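Local coordinates for protein predicted phosphatase, HAD family (Clostridium acetobutylicum, PDB 3MC1) that is a predicted phosphatase of the haloacid dehalogenase (HAD) family, probably hydrolysing phosphate esters, although its natural substrate is not known, at residues I22-K27 against L40-F46; M82-V87 against Q118-F123; V107-K111 against S142-I148; A162-D167 against L180-V185; D167-V172 against F189-L195. All coordinates share one frame; numbering follows the deposited sequence.

Contact 1: I22-K27 against L40-F46; sequences ITKSVK and LSSLNKF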
# COMPACT_ATOMS: atom_id res chain seq x y z
N ILE A 22 1.84 -12.02 3.12
CA ILE A 22 2.80 -11.14 3.78
C ILE A 22 3.15 -11.62 5.19
O ILE A 22 4.32 -11.67 5.55
CB ILE A 22 2.26 -9.68 3.84
CG1 ILE A 22 2.12 -9.13 2.41
CG2 ILE A 22 3.20 -8.79 4.65
CD1 ILE A 22 1.46 -7.75 2.33
N THR A 23 2.15 -11.99 5.98
CA THR A 23 2.44 -12.44 7.34
C THR A 23 3.21 -13.76 7.30
O THR A 23 4.06 -14.01 8.16
CB THR A 23 1.16 -12.61 8.19
OG1 THR A 23 0.24 -13.49 7.54
CG2 THR A 23 0.49 -11.25 8.42
N LYS A 24 2.93 -14.59 6.29
CA LYS A 24 3.64 -15.85 6.16
C LYS A 24 5.10 -15.62 5.76
O LYS A 24 5.98 -16.35 6.20
CB LYS A 24 2.92 -16.76 5.15
CG LYS A 24 1.76 -17.52 5.76
CD LYS A 24 1.05 -18.42 4.76
CE LYS A 24 -0.11 -19.15 5.45
NZ LYS A 24 -0.82 -20.09 4.55
N SER A 25 5.35 -14.60 4.94
CA SER A 25 6.72 -14.29 4.52
C SER A 25 7.51 -13.75 5.71
O SER A 25 8.70 -14.03 5.87
CB SER A 25 6.72 -13.27 3.37
OG SER A 25 6.04 -13.78 2.24
N VAL A 26 6.85 -12.96 6.55
CA VAL A 26 7.50 -12.41 7.73
C VAL A 26 7.79 -13.55 8.72
O VAL A 26 8.89 -13.62 9.27
CB VAL A 26 6.60 -11.36 8.42
CG1 VAL A 26 7.28 -10.82 9.68
CG2 VAL A 26 6.30 -10.23 7.44
N LYS A 27 6.82 -14.43 8.92
CA LYS A 27 7.01 -15.56 9.83
C LYS A 27 8.16 -16.43 9.34
O LYS A 27 8.97 -16.90 10.14
CB LYS A 27 5.74 -16.40 9.94
CG LYS A 27 5.91 -17.63 10.83
CD LYS A 27 4.77 -18.61 10.66
CE LYS A 27 3.72 -18.49 11.75
NZ LYS A 27 4.21 -19.05 13.05
N LEU A 40 -0.05 -15.68 12.89
CA LEU A 40 0.22 -14.73 11.82
C LEU A 40 -0.44 -13.38 12.06
O LEU A 40 0.17 -12.34 11.82
CB LEU A 40 -0.27 -15.31 10.50
CG LEU A 40 0.38 -16.63 10.07
CD1 LEU A 40 -0.36 -17.20 8.88
CD2 LEU A 40 1.84 -16.38 9.73
N SER A 41 -1.68 -13.41 12.53
CA SER A 41 -2.43 -12.18 12.79
C SER A 41 -1.62 -11.13 13.55
O SER A 41 -1.82 -9.94 13.37
CB SER A 41 -3.70 -12.52 13.56
OG SER A 41 -4.51 -11.36 13.72
N SER A 42 -0.71 -11.58 14.42
CA SER A 42 0.09 -10.64 15.19
C SER A 42 1.12 -9.93 14.31
O SER A 42 1.82 -9.02 14.77
CB SER A 42 0.80 -11.37 16.34
OG SER A 42 1.76 -12.29 15.86
N LEU A 43 1.21 -10.34 13.05
CA LEU A 43 2.15 -9.72 12.12
C LEU A 43 1.43 -8.83 11.11
O LEU A 43 2.02 -8.39 10.13
CB LEU A 43 2.96 -10.80 11.39
CG LEU A 43 3.81 -11.72 12.27
CD1 LEU A 43 4.53 -12.76 11.42
CD2 LEU A 43 4.81 -10.88 13.06
N ASN A 44 0.15 -8.57 11.34
CA ASN A 44 -0.63 -7.73 10.43
C ASN A 44 -0.05 -6.34 10.29
O ASN A 44 -0.14 -5.73 9.23
CB ASN A 44 -2.09 -7.62 10.91
CG ASN A 44 -2.91 -8.86 10.59
OD1 ASN A 44 -2.38 -9.84 10.07
ND2 ASN A 44 -4.20 -8.81 10.89
N LYS A 45 0.56 -5.83 11.37
CA LYS A 45 1.14 -4.49 11.36
C LYS A 45 2.26 -4.34 10.33
O LYS A 45 2.67 -3.22 10.01
CB LYS A 45 1.70 -4.13 12.75
CG LYS A 45 2.95 -4.90 13.13
CD LYS A 45 2.63 -6.21 13.82
CE LYS A 45 2.46 -6.00 15.31
NZ LYS A 45 3.73 -5.55 15.96
N PHE A 46 2.75 -5.47 9.82
CA PHE A 46 3.80 -5.47 8.80
C PHE A 46 3.19 -5.18 7.42
O PHE A 46 3.91 -4.98 6.44
CB PHE A 46 4.49 -6.84 8.75
CG PHE A 46 5.73 -6.95 9.61
CD1 PHE A 46 6.99 -6.72 9.06
CD2 PHE A 46 5.64 -7.30 10.95
CE1 PHE A 46 8.15 -6.85 9.84
CE2 PHE A 46 6.79 -7.44 11.74
CZ PHE A 46 8.04 -7.21 11.18
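V26 sets its CG1 methyl squarely over the face of the F46 ring, 3.8 Å from the ring centroid and 5° off its normal, a CH-pi contact. The same methyl meets CD1 of L43, also at 3.8 Å, while the other branch, CG2, touches CD1 of F46 at 3.9 Å. With CG1 anti to the backbone N (chi1 178°), both methyls of V26 point into the 40-46 segment.

These contacts lie in the helical cap domain of the HAD fold, where helix 19-31 packs against the 3-10 turns that lead into helix 51-59. F55 of that helix meets F46 edge-to-face and also touches V26.

The remaining van der Waals contacts gather round L40, which lies against T23, K24 and K27 of helix 19-31. Its CB rests 3.5 Å from OG1 of T23, CD1 touches CG of K24, and CD2 presses on CE of K27 at 3.5 Å, tighter than usual for two carbons. The K27 chain bends at chi3 and chi4 around this methyl, and its NZ bonds to the carbonyl of V37.

No hydrogen bond joins the two segments. OG1 of T23 bonds to the carbonyl of A19, in its own helix, and its CG2 methyl lies 3.6 Å from OD1 of N44.

Contact 2: M82-V87 against Q118-F123; sequences MFENKV and QILEHF
F83 and H122 form a T-shaped pair at an exposed corner of the contact: the edge of the phenyl ring points at the imidazole face, centroids 5.0 Å apart and planes at 63°. This is where the irregular chain returning from the cap helix 63-81 to the Rossmann-like core lies against helix 113-122. A water beside the pair takes the carbonyl O of F83 as acceptor and makes a weak bond to NE2 of H122.

Deeper in, selenomethionine M82 bends at chi3 so that CE rests 3.8 Å from CG1 of I119, while SE lies 3.6 Å from OE1 of Q118. N85 approaches the F123 ring at its edge, CB to CZ 3.5 Å, with amide and ring planes nearly perpendicular. That amide is held within its own segment: ND2 donates to the carbonyl of M82, and OD1 accepts from K86 N. Beyond it, the CG2 methyl of V87 sits 3.6 Å from CG of F123.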
# COMPACT_ATOMS: atom_id res chain seq x y z
N MSE A 82 3.26 -13.65 -2.62
CA MSE A 82 2.51 -12.72 -3.46
C MSE A 82 1.20 -13.28 -4.00
O MSE A 82 0.28 -12.52 -4.31
CB MSE A 82 3.38 -12.23 -4.64
CG MSE A 82 3.82 -13.32 -5.61
SE MSE A 82 4.38 -12.59 -7.34
CE MSE A 82 2.60 -12.30 -8.11
N PHE A 83 1.12 -14.61 -4.10
CA PHE A 83 -0.08 -15.28 -4.61
C PHE A 83 -1.10 -15.60 -3.52
O PHE A 83 -2.27 -15.80 -3.82
CB PHE A 83 0.33 -16.57 -5.35
CG PHE A 83 1.28 -16.34 -6.49
CD1 PHE A 83 0.92 -15.55 -7.58
CD2 PHE A 83 2.56 -16.89 -6.47
CE1 PHE A 83 1.81 -15.31 -8.63
CE2 PHE A 83 3.46 -16.65 -7.52
CZ PHE A 83 3.08 -15.86 -8.60
N GLU A 84 -0.67 -15.65 -2.27
CA GLU A 84 -1.56 -15.90 -1.14
C GLU A 84 -2.10 -14.50 -0.89
O GLU A 84 -1.77 -13.83 0.10
CB GLU A 84 -0.75 -16.45 0.04
CG GLU A 84 0.02 -17.71 -0.36
CD GLU A 84 0.76 -18.37 0.79
OE1 GLU A 84 1.60 -17.71 1.43
OE2 GLU A 84 0.49 -19.56 1.06
N ASN A 85 -2.94 -14.10 -1.82
CA ASN A 85 -3.48 -12.76 -1.91
C ASN A 85 -4.92 -12.82 -2.45
O ASN A 85 -5.34 -13.85 -2.98
CB ASN A 85 -2.61 -12.02 -2.92
CG ASN A 85 -2.47 -10.56 -2.63
OD1 ASN A 85 -3.34 -9.94 -2.04
ND2 ASN A 85 -1.36 -9.99 -3.09
N LYS A 86 -5.64 -11.72 -2.33
CA LYS A 86 -7.02 -11.62 -2.81
C LYS A 86 -7.32 -10.15 -3.07
O LYS A 86 -6.77 -9.29 -2.40
CB LYS A 86 -8.02 -12.14 -1.77
CG LYS A 86 -7.93 -13.62 -1.45
CD LYS A 86 -8.86 -14.01 -0.29
CE LYS A 86 -8.47 -13.29 1.01
NZ LYS A 86 -9.23 -13.80 2.19
N VAL A 87 -8.18 -9.88 -4.04
CA VAL A 87 -8.58 -8.50 -4.32
C VAL A 87 -9.82 -8.25 -3.47
O VAL A 87 -10.68 -9.12 -3.37
CB VAL A 87 -8.95 -8.32 -5.81
CG1 VAL A 87 -9.52 -6.94 -6.06
CG2 VAL A 87 -7.71 -8.52 -6.67
N GLN A 118 3.62 -7.53 -10.82
CA GLN A 118 3.30 -8.94 -10.99
C GLN A 118 1.96 -9.26 -10.38
O GLN A 118 1.17 -10.02 -10.94
CB GLN A 118 4.33 -9.84 -10.30
CG GLN A 118 5.69 -9.89 -10.91
CD GLN A 118 6.57 -10.88 -10.18
OE1 GLN A 118 6.37 -12.10 -10.27
NE2 GLN A 118 7.53 -10.36 -9.42
N ILE A 119 1.71 -8.71 -9.20
CA ILE A 119 0.47 -8.94 -8.48
C ILE A 119 -0.74 -8.34 -9.21
O ILE A 119 -1.74 -9.02 -9.40
CB ILE A 119 0.57 -8.35 -7.04
CG1 ILE A 119 1.55 -9.19 -6.21
CG2 ILE A 119 -0.78 -8.32 -6.38
CD1 ILE A 119 2.00 -8.50 -4.94
N LEU A 120 -0.63 -7.07 -9.61
CA LEU A 120 -1.75 -6.41 -10.29
C LEU A 120 -2.05 -7.05 -11.65
O LEU A 120 -3.21 -7.12 -12.07
CB LEU A 120 -1.46 -4.92 -10.43
CG LEU A 120 -1.47 -4.21 -9.07
CD1 LEU A 120 -0.95 -2.79 -9.17
CD2 LEU A 120 -2.89 -4.25 -8.51
N GLU A 121 -1.02 -7.53 -12.34
CA GLU A 121 -1.22 -8.19 -13.62
C GLU A 121 -1.81 -9.57 -13.34
O GLU A 121 -2.73 -10.02 -14.04
CB GLU A 121 0.10 -8.32 -14.38
CG GLU A 121 0.78 -6.99 -14.62
CD GLU A 121 2.00 -7.10 -15.52
OE1 GLU A 121 2.63 -8.18 -15.54
OE2 GLU A 121 2.33 -6.10 -16.19
N HIS A 122 -1.30 -10.23 -12.31
CA HIS A 122 -1.80 -11.55 -11.93
C HIS A 122 -3.30 -11.47 -11.66
O HIS A 122 -4.06 -12.37 -12.03
CB HIS A 122 -1.09 -12.04 -10.66
CG HIS A 122 -1.60 -13.36 -10.15
ND1 HIS A 122 -1.32 -14.55 -10.78
CD2 HIS A 122 -2.37 -13.66 -9.09
CE1 HIS A 122 -1.91 -15.54 -10.13
NE2 HIS A 122 -2.56 -15.02 -9.09
N PHE A 123 -3.73 -10.39 -11.02
CA PHE A 123 -5.13 -10.21 -10.69
C PHE A 123 -5.94 -9.54 -11.80
O PHE A 123 -7.14 -9.29 -11.63
CB PHE A 123 -5.27 -9.47 -9.36
CG PHE A 123 -4.96 -10.33 -8.16
CD1 PHE A 123 -5.76 -11.43 -7.86
CD2 PHE A 123 -3.86 -10.07 -7.35
CE1 PHE A 123 -5.46 -12.27 -6.78
CE2 PHE A 123 -3.56 -10.90 -6.26
CZ PHE A 123 -4.36 -12.00 -5.98
O HOH W 1 -3.65 -15.68 -6.05

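Contact 3: V107-K111 against S142-I148; sequences VATSK and STKEDVI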
# COMPACT_ATOMS: atom_id res chain seq x y z
N VAL A 107 -0.94 3.73 -8.87
CA VAL A 107 -0.64 3.01 -7.64
C VAL A 107 0.64 3.64 -7.09
O VAL A 107 1.62 3.79 -7.81
CB VAL A 107 -0.39 1.49 -7.87
CG1 VAL A 107 0.15 0.86 -6.58
CG2 VAL A 107 -1.67 0.79 -8.29
N ALA A 108 0.60 4.02 -5.83
CA ALA A 108 1.75 4.61 -5.16
C ALA A 108 1.89 3.77 -3.90
O ALA A 108 1.11 3.90 -2.96
CB ALA A 108 1.46 6.07 -4.80
N THR A 109 2.90 2.90 -3.88
CA THR A 109 3.09 1.99 -2.76
C THR A 109 4.53 1.81 -2.29
O THR A 109 5.47 2.01 -3.06
CB THR A 109 2.51 0.60 -3.13
OG1 THR A 109 2.71 -0.32 -2.06
CG2 THR A 109 3.19 0.05 -4.39
N SER A 110 4.70 1.44 -1.02
CA SER A 110 6.03 1.18 -0.48
C SER A 110 6.43 -0.24 -0.91
O SER A 110 7.59 -0.65 -0.76
CB SER A 110 6.05 1.28 1.06
OG SER A 110 6.00 2.62 1.51
N LYS A 111 5.47 -1.01 -1.42
CA LYS A 111 5.80 -2.35 -1.86
C LYS A 111 6.70 -2.24 -3.10
O LYS A 111 6.53 -1.33 -3.90
CB LYS A 111 4.52 -3.12 -2.20
CG LYS A 111 4.76 -4.58 -2.56
CD LYS A 111 3.47 -5.24 -2.99
CE LYS A 111 3.36 -6.64 -2.40
NZ LYS A 111 3.32 -6.59 -0.91
N SER A 142 11.55 4.19 -1.04
CA SER A 142 10.58 3.30 -0.42
C SER A 142 9.55 3.88 0.55
O SER A 142 8.50 3.27 0.74
CB SER A 142 11.31 2.14 0.27
OG SER A 142 12.18 2.61 1.29
N THR A 143 9.83 5.02 1.18
CA THR A 143 8.82 5.57 2.10
C THR A 143 7.64 6.09 1.29
O THR A 143 7.79 6.45 0.13
CB THR A 143 9.38 6.72 2.99
OG1 THR A 143 9.82 7.81 2.17
CG2 THR A 143 10.55 6.21 3.85
N LYS A 144 6.47 6.09 1.91
CA LYS A 144 5.25 6.54 1.25
C LYS A 144 5.41 7.94 0.66
O LYS A 144 5.01 8.20 -0.48
CB LYS A 144 4.08 6.49 2.24
CG LYS A 144 2.70 6.65 1.63
CD LYS A 144 2.43 5.64 0.51
CE LYS A 144 2.67 4.19 0.94
NZ LYS A 144 1.95 3.80 2.19
N GLU A 145 5.99 8.85 1.44
CA GLU A 145 6.21 10.22 0.98
C GLU A 145 7.06 10.24 -0.29
O GLU A 145 6.74 10.93 -1.25
CB GLU A 145 6.94 11.03 2.05
CG GLU A 145 7.50 12.34 1.51
CD GLU A 145 8.42 13.04 2.50
OE1 GLU A 145 9.39 12.40 2.95
OE2 GLU A 145 8.16 14.22 2.82
N ASP A 146 8.15 9.48 -0.29
CA ASP A 146 9.05 9.47 -1.43
C ASP A 146 8.48 8.82 -2.69
O ASP A 146 8.77 9.26 -3.80
CB ASP A 146 10.38 8.80 -1.07
CG ASP A 146 11.13 9.52 0.06
OD1 ASP A 146 10.80 10.70 0.36
OD2 ASP A 146 12.06 8.92 0.64
N VAL A 147 7.66 7.78 -2.54
CA VAL A 147 7.09 7.13 -3.71
C VAL A 147 5.98 7.98 -4.32
O VAL A 147 5.84 8.07 -5.54
CB VAL A 147 6.56 5.72 -3.35
CG1 VAL A 147 5.84 5.10 -4.54
CG2 VAL A 147 7.73 4.82 -2.95
N ILE A 148 5.18 8.62 -3.46
CA ILE A 148 4.12 9.48 -3.96
C ILE A 148 4.76 10.65 -4.72
O ILE A 148 4.33 11.01 -5.81
CB ILE A 148 3.24 10.01 -2.80
CG1 ILE A 148 2.37 8.88 -2.24
CG2 ILE A 148 2.38 11.17 -3.29
CD1 ILE A 148 1.61 9.23 -0.94
O HOH W 2 2.56 1.06 1.04
O HOH W 3 4.16 3.12 3.54
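Three successive bends, each near 55°, follow a chi1 of -168° in K144 and curl its chain back toward S110 until CE of K144 is 3.7 Å from OG of S110. The serine OG, beside its own backbone N (chi1 -75°), donates to the carbonyl O of S142 at 2.7 Å, nearly along the C=O axis.

Two waters complete the link. One donates to S110 OG and accepts from K144 NZ at 2.7 Å; the other accepts from S110 N and, weakly, from K144 NZ. The stronger partner of that ammonium is D171, in a salt bridge.

S110 stands at the corner where the chain turns out of strand 104-109 of the Rossmann-like HAD core, tying it to the start of helix 144-155. T109 and K144 probably correspond to the conserved Ser/Thr and lysine of HAD phosphatases, which in relatives face the phosphate site; T109 OG1 also bonds to D10.

Below this polar edge the packing turns apolar. The CB methyl of A108 meets CG1 of I148 at 3.9 Å, and both methyls of V147 sit against the carbonyl O of T109, CG1 at 3.4 Å. T109 OG1 accepts from K111 N (2.9 Å), an ST turn at the C-terminal end of the strand.

Contact 4: A162-D167 against L180-V185; sequences AIMIGD and LPSIGV. With NA (sodium ion), chain C.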
# COMPACT_ATOMS: atom_id res chain seq x y z
N ALA A 162 -4.96 15.79 -7.48
CA ALA A 162 -4.91 14.40 -7.07
C ALA A 162 -5.19 14.19 -5.60
O ALA A 162 -5.09 15.11 -4.80
CB ALA A 162 -3.54 13.83 -7.41
N ILE A 163 -5.57 12.96 -5.26
CA ILE A 163 -5.84 12.57 -3.88
C ILE A 163 -5.14 11.22 -3.63
O ILE A 163 -4.81 10.50 -4.58
CB ILE A 163 -7.35 12.40 -3.63
CG1 ILE A 163 -7.90 11.27 -4.50
CG2 ILE A 163 -8.09 13.71 -3.94
CD1 ILE A 163 -9.30 10.80 -4.09
N MSE A 164 -4.93 10.89 -2.37
CA MSE A 164 -4.27 9.63 -2.00
C MSE A 164 -5.23 8.75 -1.20
O MSE A 164 -5.86 9.22 -0.26
CB MSE A 164 -3.02 9.94 -1.17
CG MSE A 164 -2.29 8.71 -0.65
SE MSE A 164 -1.58 7.59 -2.06
CE MSE A 164 -1.23 5.98 -1.01
N ILE A 165 -5.35 7.49 -1.59
CA ILE A 165 -6.22 6.55 -0.89
C ILE A 165 -5.33 5.49 -0.22
O ILE A 165 -4.51 4.85 -0.88
CB ILE A 165 -7.20 5.82 -1.86
CG1 ILE A 165 -8.30 6.77 -2.38
CG2 ILE A 165 -7.92 4.71 -1.11
CD1 ILE A 165 -7.82 8.08 -2.89
N GLY A 166 -5.51 5.31 1.09
CA GLY A 166 -4.71 4.34 1.83
C GLY A 166 -5.43 3.86 3.08
O GLY A 166 -6.45 4.43 3.46
N ASP A 167 -4.89 2.82 3.73
CA ASP A 167 -5.50 2.26 4.94
C ASP A 167 -4.72 2.51 6.23
O ASP A 167 -5.24 2.26 7.32
CB ASP A 167 -5.70 0.74 4.75
CG ASP A 167 -4.39 -0.01 4.53
OD1 ASP A 167 -3.59 0.40 3.65
OD2 ASP A 167 -4.16 -1.03 5.23
N LEU A 180 -1.32 16.52 -0.52
CA LEU A 180 -2.46 15.86 -1.13
C LEU A 180 -3.50 15.49 -0.09
O LEU A 180 -3.18 15.08 1.02
CB LEU A 180 -2.04 14.56 -1.82
CG LEU A 180 -1.14 14.57 -3.04
CD1 LEU A 180 -0.92 13.12 -3.47
CD2 LEU A 180 -1.78 15.38 -4.16
N PRO A 181 -4.78 15.65 -0.45
CA PRO A 181 -5.81 15.28 0.53
C PRO A 181 -5.77 13.76 0.52
O PRO A 181 -5.33 13.15 -0.46
CB PRO A 181 -7.09 15.84 -0.09
CG PRO A 181 -6.81 15.77 -1.55
CD PRO A 181 -5.38 16.24 -1.66
N SER A 182 -6.22 13.15 1.61
CA SER A 182 -6.22 11.71 1.70
C SER A 182 -7.54 11.15 2.18
O SER A 182 -8.24 11.77 2.99
CB SER A 182 -5.10 11.24 2.64
OG SER A 182 -5.24 11.83 3.92
N ILE A 183 -7.90 9.99 1.65
CA ILE A 183 -9.09 9.28 2.07
C ILE A 183 -8.55 7.99 2.68
O ILE A 183 -7.88 7.20 2.01
CB ILE A 183 -10.00 8.87 0.90
CG1 ILE A 183 -10.49 10.10 0.12
CG2 ILE A 183 -11.20 8.10 1.46
CD1 ILE A 183 -11.41 9.74 -1.04
N GLY A 184 -8.80 7.80 3.97
CA GLY A 184 -8.34 6.60 4.63
C GLY A 184 -9.48 5.59 4.62
O GLY A 184 -10.64 5.97 4.76
N VAL A 185 -9.15 4.32 4.42
CA VAL A 185 -10.18 3.28 4.43
C VAL A 185 -9.93 2.39 5.64
O VAL A 185 -8.78 2.12 5.98
CB VAL A 185 -10.15 2.44 3.13
CG1 VAL A 185 -10.24 3.38 1.92
CG2 VAL A 185 -8.89 1.59 3.07
NA NA C . -1.59 -0.26 2.76
O HOH W 4 -1.70 -1.88 4.50
O HOH W 5 -0.28 1.22 3.75
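Strands 162-166 and 182-185 are the two parallel strands of a beta-alpha-beta crossover in the Rossmann-like HAD core, connected through helix 169-176. Their ladder has four backbone bonds: M164 N to P181 O (3.0 Å), I183 N to M164 O, G166 N to I183 O, the longest at 3.2 Å, and V185 N to G166 O. One face carries I165 and I183; CD1 of I183 meets CD1 of I163 at 3.9 Å, and I165 and V185 cross at about a right angle, CG2 touching CG1. At the start of the pair, CG2 of I163 presses on CG of P181 at 3.4 Å, a tight fit.

Past the end of its strand, D167 binds the sodium ion through OD1 at 2.3 Å. OD2 accepts from a water that is itself a ligand of the metal; OD2 of D10 and the backbone O of D12 supply the remaining protein ligands.

Strand 6-9 lies along the other edge of 162-166, strand 202-204 flanks 182-185, and selenomethionine M164 is covered by helices 144-155 and 169-176.

Contact 5: D167-V172 against F189-L195; sequences DREYDV and FGSYEEL. With NA (sodium ion), chain C.
E194 reaches across from helix 192-198 to the N-terminus of helix 169-176, and one oxygen, OE2, takes two bonds there. Its anti lone pair accepts from E169 N at 2.9 Å, and its syn lone pair from NE of R168 at 3.0 Å, the latter a salt bridge lying close to the guanidinium plane. Both helices belong to the Rossmann-like HAD core, and 169-176 starts beside its metal site. The extended E194 chain, with chi1 at 177°, carries the carboxylate across to the helix end, which would be expected to favour its negative charge.

The tight part is the backbone crossing. CA of G190 comes to 3.0 Å from O of D167, a CA-H...O contact, and CD of R168 lies 3.3 Å from O of F189, which sits over one face of the guanidinium. L195 fills in beneath, its CD2 against O of R168 (3.6 Å) and CG2 of V172.

The looser side is at E169, partly exposed, where CB and CG of E169 each lie 3.9 Å from OE2 of E194; the two acids, both probably charged, keep their OE2 atoms 4.6 Å apart.

Toward the metal, D171 OD2 accepts from R168 N and from a sodium-bound water. The metal ligand D167 is steadied from the other segment: F189 N donates to the anti lone pair of its OD2, 2.9 Å away.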
# COMPACT_ATOMS: atom_id res chain seq x y z
N ASP A 167 -4.89 2.82 3.73
CA ASP A 167 -5.50 2.26 4.94
C ASP A 167 -4.72 2.51 6.23
O ASP A 167 -5.24 2.26 7.32
CB ASP A 167 -5.70 0.74 4.75
CG ASP A 167 -4.39 -0.01 4.53
OD1 ASP A 167 -3.59 0.40 3.65
OD2 ASP A 167 -4.16 -1.03 5.23
N ARG A 168 -3.50 3.02 6.11
CA ARG A 168 -2.66 3.26 7.28
C ARG A 168 -2.27 4.73 7.47
O ARG A 168 -2.37 5.54 6.56
CB ARG A 168 -1.38 2.41 7.19
CG ARG A 168 -1.61 0.91 6.96
CD ARG A 168 -2.28 0.24 8.15
NE ARG A 168 -1.49 0.35 9.37
CZ ARG A 168 -0.40 -0.37 9.64
NH1 ARG A 168 0.03 -1.28 8.77
NH2 ARG A 168 0.26 -0.18 10.77
N GLU A 169 -1.80 5.05 8.67
CA GLU A 169 -1.38 6.41 8.99
C GLU A 169 -0.23 6.83 8.08
O GLU A 169 -0.07 8.01 7.78
CB GLU A 169 -0.92 6.48 10.45
CG GLU A 169 0.33 5.65 10.73
CD GLU A 169 0.81 5.81 12.15
OE1 GLU A 169 0.97 6.97 12.60
OE2 GLU A 169 1.05 4.78 12.82
N TYR A 170 0.55 5.85 7.63
CA TYR A 170 1.68 6.12 6.74
C TYR A 170 1.21 6.73 5.43
O TYR A 170 1.90 7.57 4.83
CB TYR A 170 2.43 4.81 6.47
CG TYR A 170 2.88 4.12 7.73
CD1 TYR A 170 3.88 4.67 8.53
CD2 TYR A 170 2.26 2.94 8.17
CE1 TYR A 170 4.26 4.07 9.73
CE2 TYR A 170 2.64 2.33 9.37
CZ TYR A 170 3.64 2.90 10.14
OH TYR A 170 4.02 2.32 11.33
N ASP A 171 0.03 6.31 4.98
CA ASP A 171 -0.53 6.84 3.76
C ASP A 171 -0.96 8.29 3.96
O ASP A 171 -0.75 9.13 3.08
CB ASP A 171 -1.71 5.98 3.33
CG ASP A 171 -1.28 4.58 2.94
OD1 ASP A 171 -0.47 4.48 2.00
OD2 ASP A 171 -1.74 3.60 3.56
N VAL A 172 -1.55 8.57 5.11
CA VAL A 172 -2.00 9.93 5.42
C VAL A 172 -0.79 10.85 5.52
O VAL A 172 -0.78 11.93 4.93
CB VAL A 172 -2.79 9.97 6.76
CG1 VAL A 172 -3.28 11.38 7.03
CG2 VAL A 172 -3.97 9.00 6.70
N PHE A 189 -5.86 -2.60 6.97
CA PHE A 189 -5.14 -2.93 8.18
C PHE A 189 -4.91 -1.76 9.13
O PHE A 189 -4.09 -1.84 10.04
CB PHE A 189 -3.83 -3.61 7.78
CG PHE A 189 -4.04 -4.83 6.94
CD1 PHE A 189 -4.32 -6.06 7.53
CD2 PHE A 189 -4.07 -4.74 5.55
CE1 PHE A 189 -4.64 -7.17 6.76
CE2 PHE A 189 -4.39 -5.85 4.76
CZ PHE A 189 -4.68 -7.06 5.37
N GLY A 190 -5.66 -0.69 8.91
CA GLY A 190 -5.56 0.48 9.76
C GLY A 190 -6.92 0.69 10.41
O GLY A 190 -7.93 0.24 9.87
N SER A 191 -6.97 1.35 11.56
CA SER A 191 -8.24 1.58 12.23
C SER A 191 -8.72 3.01 12.04
O SER A 191 -7.94 3.89 11.66
CB SER A 191 -8.11 1.29 13.72
OG SER A 191 -7.27 2.24 14.37
N TYR A 192 -10.00 3.24 12.28
CA TYR A 192 -10.56 4.58 12.16
C TYR A 192 -9.72 5.54 13.01
O TYR A 192 -9.31 6.61 12.56
CB TYR A 192 -11.99 4.61 12.67
CG TYR A 192 -12.53 6.01 12.81
CD1 TYR A 192 -13.07 6.68 11.71
CD2 TYR A 192 -12.46 6.69 14.03
CE1 TYR A 192 -13.52 8.00 11.83
CE2 TYR A 192 -12.91 8.00 14.15
CZ TYR A 192 -13.43 8.64 13.05
OH TYR A 192 -13.88 9.94 13.18
N GLU A 193 -9.49 5.13 14.26
CA GLU A 193 -8.72 5.91 15.23
C GLU A 193 -7.30 6.19 14.74
O GLU A 193 -6.78 7.30 14.91
CB GLU A 193 -8.67 5.18 16.58
CG GLU A 193 -10.00 5.09 17.35
CD GLU A 193 -11.03 4.14 16.72
OE1 GLU A 193 -10.61 3.15 16.07
OE2 GLU A 193 -12.25 4.36 16.90
N GLU A 194 -6.67 5.19 14.14
CA GLU A 194 -5.31 5.35 13.62
C GLU A 194 -5.30 6.43 12.54
O GLU A 194 -4.42 7.30 12.52
CB GLU A 194 -4.80 4.04 13.02
CG GLU A 194 -3.41 4.15 12.37
CD GLU A 194 -2.98 2.88 11.66
OE1 GLU A 194 -3.08 1.79 12.27
OE2 GLU A 194 -2.52 2.96 10.50
N LEU A 195 -6.28 6.37 11.64
CA LEU A 195 -6.37 7.32 10.54
C LEU A 195 -6.79 8.71 10.98
O LEU A 195 -6.28 9.71 10.46
CB LEU A 195 -7.35 6.79 9.48
CG LEU A 195 -6.87 5.49 8.82
CD1 LEU A 195 -8.04 4.77 8.13
CD2 LEU A 195 -5.75 5.82 7.83
NA NA C . -1.59 -0.26 2.76
O HOH W 4 -1.70 -1.88 4.50
O HOH W 5 -0.28 1.22 3.75

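Contacts 3, 4 and 5 are buried in the Rossmann-like core; contacts 1 and 2 are only partly buried, one in the cap and the other where the chain leaves it. Contact 4 is backbone pairing within the sheet, whereas contact 3 sets a helix against a strand of that sheet. Contacts 4 and 5 share D167 and the sodium ion, and K144 of contact 3 reaches contact 5 through its salt bridge to D171 and packs on M164 of contact 4. Charge and water thus gather at the metal end. Apolar and aromatic contacts dominate in contacts 1 and 2, although I22 of contact 1 still touches K111 of contact 3, at the cap-core boundary.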